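PDB 2XZI: extracellular sialidase/neuraminidase, putative from Aspergillus fumigatus, which acts as a KDNase, hydrolysing glycosides of the deaminated sialic acid KDN, and is classed as an exo-sialidase. Local coordinates for residues V169-T172 against K173-P177. Residues are numbered along the deposited sequence; the frame is centred on the assembly and turned at random.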
ATOM      1  N   VAL A 169      -3.384  13.447 -13.707  1.00  7.75           N
ATOM      2  CA  VAL A 169      -3.361  13.324 -15.156  1.00  8.62           C
ATOM      3  C   VAL A 169      -3.663  11.877 -15.551  1.00  7.84           C
ATOM      4  O   VAL A 169      -3.120  10.926 -14.978  1.00  8.12           O
ATOM      5  CB  VAL A 169      -2.009  13.738 -15.750  1.00  7.71           C
ATOM      6  CG1 VAL A 169      -2.022  13.592 -17.294  1.00 10.65           C
ATOM      7  CG2 VAL A 169      -1.682  15.180 -15.365  1.00  8.09           C
ATOM      8  N   ASP A 170      -4.517  11.713 -16.549  1.00  8.31           N
ATOM      9  CA  ASP A 170      -4.964  10.386 -16.985  1.00  8.24           C
ATOM     10  C   ASP A 170      -3.927   9.778 -17.942  1.00  8.68           C
ATOM     11  O   ASP A 170      -3.696  10.293 -19.036  1.00 10.29           O
ATOM     12  CB  ASP A 170      -6.373  10.481 -17.599  1.00  8.85           C
ATOM     13  CG  ASP A 170      -6.996   9.130 -17.871  1.00 10.04           C
ATOM     14  OD1 ASP A 170      -6.249   8.148 -17.994  1.00 12.08           O
ATOM     15  OD2 ASP A 170      -8.231   9.053 -17.960  1.00 10.69           O
ATOM     16  N   LEU A 171      -3.279   8.706 -17.492  1.00  8.01           N
ATOM     17  CA  LEU A 171      -2.227   8.051 -18.260  1.00  8.68           C
ATOM     18  C   LEU A 171      -2.663   6.703 -18.812  1.00  7.82           C
ATOM     19  O   LEU A 171      -1.819   5.939 -19.294  1.00  8.77           O
ATOM     20  CB  LEU A 171      -0.932   7.930 -17.451  1.00  9.19           C
ATOM     21  CG  LEU A 171      -0.232   9.246 -17.080  1.00 10.36           C
ATOM     22  CD1 LEU A 171       1.143   8.987 -16.471  1.00 11.76           C
ATOM     23  CD2 LEU A 171      -0.088  10.162 -18.295  1.00 13.91           C
ATOM     24  N   THR A 172      -3.967   6.441 -18.787  1.00  7.75           N
ATOM     25  CA  THR A 172      -4.535   5.148 -19.205  1.00  8.24           C
ATOM     26  C   THR A 172      -4.103   4.746 -20.605  1.00  8.41           C
ATOM     27  O   THR A 172      -3.665   3.612 -20.812  1.00  8.14           O
ATOM     28  CB  THR A 172      -6.063   5.179 -19.142  1.00  8.13           C
ATOM     29  OG1 THR A 172      -6.461   5.541 -17.820  1.00  8.36           O
ATOM     30  CG2 THR A 172      -6.680   3.813 -19.439  1.00  8.65           C
ATOM     31  N   LYS A 173      -4.203   5.672 -21.558  1.00  8.50           N
ATOM     32  CA  LYS A 173      -3.897   5.325 -22.945  1.00  9.60           C
ATOM     33  C   LYS A 173      -2.419   5.027 -23.154  1.00  9.84           C
ATOM     34  O   LYS A 173      -2.068   4.296 -24.070  1.00 10.95           O
ATOM     35  CB  LYS A 173      -4.355   6.436 -23.889  1.00  9.55           C
ATOM     36  CG  LYS A 173      -5.837   6.633 -23.926  1.00 12.62           C
ATOM     37  CD  LYS A 173      -6.556   5.471 -24.602  1.00 18.24           C
ATOM     38  CE  LYS A 173      -6.115   5.307 -26.051  1.00 20.89           C
ATOM     39  NZ  LYS A 173      -7.161   4.596 -26.836  1.00 24.44           N
ATOM     40  N   GLU A 174      -1.578   5.571 -22.278  1.00  9.86           N
ATOM     41  CA  GLU A 174      -0.137   5.422 -22.377  0.50 10.04           C
ATOM     42  C   GLU A 174       0.374   4.182 -21.623  1.00  9.72           C
ATOM     43  O   GLU A 174       1.314   3.505 -22.069  1.00 10.65           O
ATOM     44  CB  GLU A 174       0.536   6.692 -21.836  0.50 10.51           C
ATOM     45  CG  GLU A 174       0.373   7.951 -22.716  0.50 12.34           C
ATOM     46  CD  GLU A 174      -1.029   8.585 -22.701  0.50 13.81           C
ATOM     47  OE1 GLU A 174      -1.773   8.468 -21.695  0.50 12.97           O
ATOM     48  OE2 GLU A 174      -1.387   9.226 -23.716  0.50 16.57           O
ATOM     49  N   LEU A 175      -0.245   3.883 -20.477  1.00  9.06           N
ATOM     50  CA  LEU A 175       0.335   2.919 -19.538  1.00  8.39           C
ATOM     51  C   LEU A 175      -0.569   1.763 -19.148  1.00  7.76           C
ATOM     52  O   LEU A 175      -0.170   0.912 -18.336  1.00  7.58           O
ATOM     53  CB  LEU A 175       0.818   3.638 -18.259  1.00  8.82           C
ATOM     54  CG  LEU A 175       1.891   4.713 -18.456  1.00  8.97           C
ATOM     55  CD1 LEU A 175       2.179   5.456 -17.170  1.00  8.92           C
ATOM     56  CD2 LEU A 175       3.181   4.134 -19.032  1.00 10.19           C
ATOM     57  N   THR A 176      -1.770   1.727 -19.712  1.00  7.13           N
ATOM     58  CA  THR A 176      -2.645   0.555 -19.558  1.00  7.04           C
ATOM     59  C   THR A 176      -2.850  -0.068 -20.932  1.00  7.38           C
ATOM     60  O   THR A 176      -3.130   0.646 -21.899  1.00  7.87           O
ATOM     61  CB  THR A 176      -3.997   0.921 -18.925  1.00  7.41           C
ATOM     62  OG1 THR A 176      -3.753   1.700 -17.744  1.00  7.83           O
ATOM     63  CG2 THR A 176      -4.797  -0.339 -18.543  1.00  7.41           C
ATOM     64  N   PRO A 177      -2.700  -1.404 -21.039  1.00  7.56           N
ATOM     65  CA  PRO A 177      -2.922  -1.967 -22.383  1.00  7.93           C
ATOM     66  C   PRO A 177      -4.336  -1.717 -22.898  1.00  7.98           C
ATOM     67  O   PRO A 177      -5.306  -1.659 -22.116  1.00  8.76           O
ATOM     68  CB  PRO A 177      -2.698  -3.460 -22.171  1.00  7.54           C
ATOM     69  CG  PRO A 177      -1.755  -3.531 -20.966  1.00  7.67           C
ATOM     70  CD  PRO A 177      -2.185  -2.406 -20.083  1.00  7.94           C
TER
HETATM   71  O   HOH W   1      -4.942   8.493 -21.213  1.00 14.36           O
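With CG set beside the backbone N in both leucines (chi1 -65° in Leu-171, -60° in Leu-175), the two side chains run alongside each other and point the same way, meeting through Leu-171 CD1 and Leu-175 CD1 at 3.7 Å. In the backbone, Leu-175 N donates to Leu-171 O at 2.8 Å. Glu-174 N makes a weak bond to the same Leu-171 O, giving that oxygen two donors. In one of the two conformers of Glu-174, a bend at chi2 (73°) folds the carboxylate back over the start of the turn, where OE1 lies 3.5 Å from Leu-171 CA. One residue on, Thr-176 N binds Thr-172 O at 2.9 Å, and the two threonine side chains stand abreast, Thr-172 CG2 lying 4.0 Å from Thr-176 CB. Asp-170 OD1 accepts two bonds from Thr-172: OG1 comes in on its syn side at 2.6 Å, and the backbone N at 3.0 Å. Thr-172 OG1 is also hydrogen-bonded with Leu-153 N, and Asp-170 OD2 with His-152 ND1, so the carboxylate is held at both oxygens. A water joins Asp-170 O to Lys-173 N, bridging the strand end to the helix start. Leu-175 packs on Leu-153 of strand 152-158 and on Ile-207, Trp-218 and Val-220 of the next sheet. The Asx turn at Asp-170 thus leads from the outermost strand of one four-stranded antiparallel sheet into a one-turn helix, with Leu-171 at the N-cap position, that lies where two neighbouring blades of the sialidase beta-propeller meet, Leu-175 touching both.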